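Local coordinates for flap endonuclease 1 (Desulfurococcus amylolyticus, PDB 3ORY), which probably cleaves the single-stranded 5' flaps of branched DNA, as flap endonucleases do in replication and repair, at residues 49-53 against 70-75; 83-88 against 343-348. All coordinates share one frame; numbering follows the deposited sequence.

In the fold
Following the chain from its N terminus, after strands 24-26 and 37-41 comes helix 42-52, the first helix, and helix 70-84 follows after an irregular excursion. Contact 1 closes that excursion. It sets the end of the first helix against the beginning of the second, within the XPG N-terminal region. Contact 2 opens only after contact 1 has closed, so the two stand in series and neither nests in the other. It joins the far end of helix 70-84, and the turn into strand 88-93, to the last turn of helix 330-347. Helix 70-84 serves both contacts, whose centres are about 21 Å apart, and so joins helix 42-52 at its start to helix 330-347 at its end.

Contact 1 (49-53 against 70-75); sequences FLAAI and SHLSGL
Phe-49 and His-71 bring the two backbones closest, with their CA atoms 5.0 Å apart, where the end of helix 42-52 meets the start of helix 70-84. The ring of Phe-49 lies over the backbone of the second helix. With CG beside the backbone N (chi1 -57°), one ring face is laid over Gly-74. The CA of Gly-74 makes a CH-pi contact, 3.7 Å from the centroid of the Phe-49 ring. The ring can come this near because Gly-74 has no side chain; a CB there would run into it. Farther along the helix, CE2 of Phe-49 touches CD1 of Leu-75 at 3.9 Å. With Phe-49 cut back to an alanine, Gly-74 and the CD1 methyl of Leu-75 would probably lose this cover, leaving a gap between the helices.

Leu-50 and His-71 run side by side. The CD2 methyl of Leu-50 meets CB of His-71 at 3.9 Å. Beside this pair, OG of Ser-70 donates a hydrogen bond of 2.7 Å to O of Ile-53. The donor is tilted 27° from the carbonyl plane. Ile-53 is the first residue to leave the helix, so the bond ties the chain just past one helix to the first turn of the next. Leu-61 N also bonds to Ser-70 OG, which draws in the intervening loop. Helix 143-156 packs beside the pair: Met-145 touches both Leu-50 and His-71, and Ala-149 and Leu-153 touch Leu-75.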
# COMPACT_ATOMS: atom_id res chain seq x y z
N PHE A 49 -0.21 3.91 6.91
CA PHE A 49 -0.05 4.26 8.33
C PHE A 49 0.05 5.78 8.53
O PHE A 49 -0.52 6.34 9.48
CB PHE A 49 1.17 3.57 8.92
CG PHE A 49 1.15 2.07 8.80
CD1 PHE A 49 -0.05 1.36 8.94
CD2 PHE A 49 2.33 1.35 8.58
CE1 PHE A 49 -0.08 -0.04 8.82
CE2 PHE A 49 2.31 -0.05 8.48
CZ PHE A 49 1.11 -0.75 8.60
N LEU A 50 0.78 6.44 7.63
CA LEU A 50 0.90 7.89 7.68
C LEU A 50 -0.45 8.59 7.58
O LEU A 50 -0.69 9.58 8.27
CB LEU A 50 1.86 8.40 6.58
CG LEU A 50 3.35 8.20 6.82
CD1 LEU A 50 4.16 8.57 5.56
CD2 LEU A 50 3.84 9.01 8.02
N ALA A 51 -1.34 8.05 6.75
CA ALA A 51 -2.66 8.63 6.54
C ALA A 51 -3.69 8.20 7.60
O ALA A 51 -4.56 8.98 7.97
CB ALA A 51 -3.17 8.28 5.13
N ALA A 52 -3.59 6.96 8.06
CA ALA A 52 -4.66 6.38 8.91
C ALA A 52 -4.44 6.57 10.41
O ALA A 52 -5.40 6.60 11.19
CB ALA A 52 -4.87 4.90 8.58
N ILE A 53 -3.18 6.68 10.82
CA ILE A 53 -2.87 6.79 12.24
C ILE A 53 -2.62 8.25 12.63
O ILE A 53 -1.61 8.84 12.26
CB ILE A 53 -1.73 5.82 12.63
CG1 ILE A 53 -2.20 4.39 12.35
CG2 ILE A 53 -1.36 5.98 14.11
CD1 ILE A 53 -1.11 3.43 12.13
N SER A 70 3.74 8.35 13.05
CA SER A 70 2.57 7.58 12.59
C SER A 70 2.94 6.28 11.86
O SER A 70 2.28 5.26 12.05
CB SER A 70 1.67 8.45 11.69
OG SER A 70 1.03 9.47 12.45
N HIS A 71 3.99 6.34 11.06
CA HIS A 71 4.42 5.20 10.24
C HIS A 71 4.96 4.07 11.10
O HIS A 71 4.73 2.89 10.81
CB HIS A 71 5.48 5.65 9.23
CG HIS A 71 6.68 6.27 9.86
ND1 HIS A 71 6.61 7.37 10.67
CD2 HIS A 71 7.99 5.93 9.79
CE1 HIS A 71 7.83 7.69 11.09
NE2 HIS A 71 8.68 6.83 10.56
N LEU A 72 5.67 4.43 12.17
CA LEU A 72 6.23 3.45 13.10
C LEU A 72 5.16 2.85 13.99
O LEU A 72 5.23 1.67 14.32
CB LEU A 72 7.32 4.09 13.98
CG LEU A 72 8.55 4.61 13.25
CD1 LEU A 72 9.49 5.33 14.20
CD2 LEU A 72 9.28 3.49 12.50
N SER A 73 4.18 3.66 14.39
CA SER A 73 3.07 3.19 15.20
C SER A 73 2.23 2.16 14.44
O SER A 73 1.96 1.07 14.94
CB SER A 73 2.19 4.37 15.63
OG SER A 73 1.22 3.94 16.54
N GLY A 74 1.84 2.52 13.22
CA GLY A 74 1.18 1.58 12.32
C GLY A 74 1.97 0.31 12.09
O GLY A 74 1.44 -0.80 12.23
N LEU A 75 3.25 0.47 11.74
CA LEU A 75 4.06 -0.69 11.45
C LEU A 75 4.15 -1.64 12.66
O LEU A 75 4.07 -2.85 12.51
CB LEU A 75 5.45 -0.27 10.99
CG LEU A 75 6.34 -1.34 10.35
CD1 LEU A 75 5.73 -1.89 9.07
CD2 LEU A 75 7.70 -0.75 10.05

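Contact 2 (83-88 against 343-348); sequences VEAGIK and AFKENI
Val-83 begins the contact in the last turn of helix 70-84, which ends in a Schellman motif facing the C-terminal turn of helix 330-347. CG1 of Val-83 meets CD1 of Ile-348 at 3.8 Å, and the two side chains cross at about a right angle. Val-83 O takes two N-H groups: the backbone N of Gly-86, within the motif, and ND2 of Asn-347. The amide of Asn-347 thus reaches across to the C-terminal end of the other helix. Its bond is 2.8 Å from ND2 to Val-83 O and nearly straight, at 168°. It lies in the carbonyl plane and in the amide plane. Next, Glu-84 lays its CG against CB of Ala-343, 3.7 Å away. Gly-86 has positive phi (91°) and turns the chain out of the helix toward strand 88-93. A water joins the two backbones here: it donates to Gly-86 O at 2.7 Å and also to Asn-347 O. Lys-88 then begins that strand, which pairs with strand 37-41. Trp-310 touches both Lys-88 and Ile-348. The extended Lys-88 side chain brings its CE to 3.6 Å from O of Asn-347.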
# COMPACT_ATOMS: atom_id res chain seq x y z
N VAL A 83 0.52 -10.93 12.79
CA VAL A 83 1.12 -12.10 13.44
C VAL A 83 0.15 -12.82 14.40
O VAL A 83 0.07 -14.05 14.39
CB VAL A 83 2.44 -11.74 14.16
CG1 VAL A 83 2.93 -12.88 15.04
CG2 VAL A 83 3.53 -11.36 13.13
N GLU A 84 -0.61 -12.05 15.19
CA GLU A 84 -1.62 -12.61 16.11
C GLU A 84 -2.74 -13.36 15.38
O GLU A 84 -3.36 -14.27 15.93
CB GLU A 84 -2.22 -11.53 17.01
CG GLU A 84 -1.30 -11.11 18.16
CD GLU A 84 -1.74 -9.85 18.89
OE1 GLU A 84 -2.67 -9.16 18.42
OE2 GLU A 84 -1.14 -9.53 19.94
N ALA A 85 -2.98 -12.96 14.13
CA ALA A 85 -3.92 -13.66 13.27
C ALA A 85 -3.33 -14.92 12.64
O ALA A 85 -4.04 -15.66 11.96
CB ALA A 85 -4.43 -12.72 12.19
N GLY A 86 -2.04 -15.17 12.86
CA GLY A 86 -1.37 -16.36 12.32
C GLY A 86 -0.74 -16.17 10.94
O GLY A 86 -0.20 -17.11 10.36
N ILE A 87 -0.80 -14.94 10.43
CA ILE A 87 -0.17 -14.61 9.15
C ILE A 87 1.35 -14.47 9.34
O ILE A 87 1.81 -13.95 10.35
CB ILE A 87 -0.79 -13.33 8.53
CG1 ILE A 87 -2.24 -13.58 8.11
CG2 ILE A 87 0.02 -12.86 7.32
CD1 ILE A 87 -3.09 -12.31 8.00
N LYS A 88 2.11 -14.96 8.37
CA LYS A 88 3.56 -14.81 8.39
C LYS A 88 3.95 -13.67 7.45
O LYS A 88 4.07 -13.87 6.24
CB LYS A 88 4.24 -16.13 8.01
CG LYS A 88 3.88 -17.28 8.96
CD LYS A 88 4.61 -18.56 8.62
CE LYS A 88 4.37 -19.60 9.71
NZ LYS A 88 4.73 -20.97 9.25
N ALA A 343 2.49 -14.67 20.76
CA ALA A 343 1.90 -14.99 19.47
C ALA A 343 2.96 -15.39 18.45
O ALA A 343 2.73 -16.28 17.62
CB ALA A 343 1.05 -13.83 18.96
N PHE A 344 4.14 -14.77 18.52
CA PHE A 344 5.27 -15.11 17.63
C PHE A 344 5.71 -16.55 17.83
O PHE A 344 5.89 -17.30 16.87
CB PHE A 344 6.45 -14.16 17.88
CG PHE A 344 7.54 -14.27 16.84
CD1 PHE A 344 7.62 -13.34 15.80
CD2 PHE A 344 8.49 -15.28 16.90
CE1 PHE A 344 8.63 -13.42 14.84
CE2 PHE A 344 9.50 -15.38 15.94
CZ PHE A 344 9.56 -14.45 14.90
N LYS A 345 5.91 -16.92 19.09
CA LYS A 345 6.30 -18.27 19.49
C LYS A 345 5.28 -19.32 19.01
O LYS A 345 5.66 -20.38 18.52
CB LYS A 345 6.49 -18.31 21.01
CG LYS A 345 7.04 -19.60 21.62
CD LYS A 345 7.29 -19.39 23.13
CE LYS A 345 6.97 -20.63 23.96
NZ LYS A 345 8.12 -21.57 24.10
N GLU A 346 3.99 -19.00 19.14
CA GLU A 346 2.91 -19.92 18.78
C GLU A 346 2.65 -20.02 17.28
O GLU A 346 2.47 -21.12 16.75
CB GLU A 346 1.61 -19.54 19.51
CG GLU A 346 1.61 -19.83 21.02
CD GLU A 346 0.58 -19.00 21.81
OE1 GLU A 346 0.04 -18.02 21.26
OE2 GLU A 346 0.33 -19.33 22.99
N ASN A 347 2.64 -18.88 16.59
CA ASN A 347 2.22 -18.81 15.19
C ASN A 347 3.34 -18.90 14.16
O ASN A 347 3.11 -19.32 13.02
CB ASN A 347 1.39 -17.54 14.93
CG ASN A 347 0.06 -17.56 15.67
OD1 ASN A 347 -0.36 -18.58 16.22
ND2 ASN A 347 -0.62 -16.41 15.69
N ILE A 348 4.55 -18.50 14.55
CA ILE A 348 5.69 -18.50 13.64
C ILE A 348 6.68 -19.62 13.99
O ILE A 348 7.19 -20.30 13.09
CB ILE A 348 6.33 -17.10 13.54
CG1 ILE A 348 5.37 -16.15 12.81
CG2 ILE A 348 7.67 -17.16 12.83
CD1 ILE A 348 5.63 -14.68 13.01
O HOH W 1 1.20 -19.10 11.42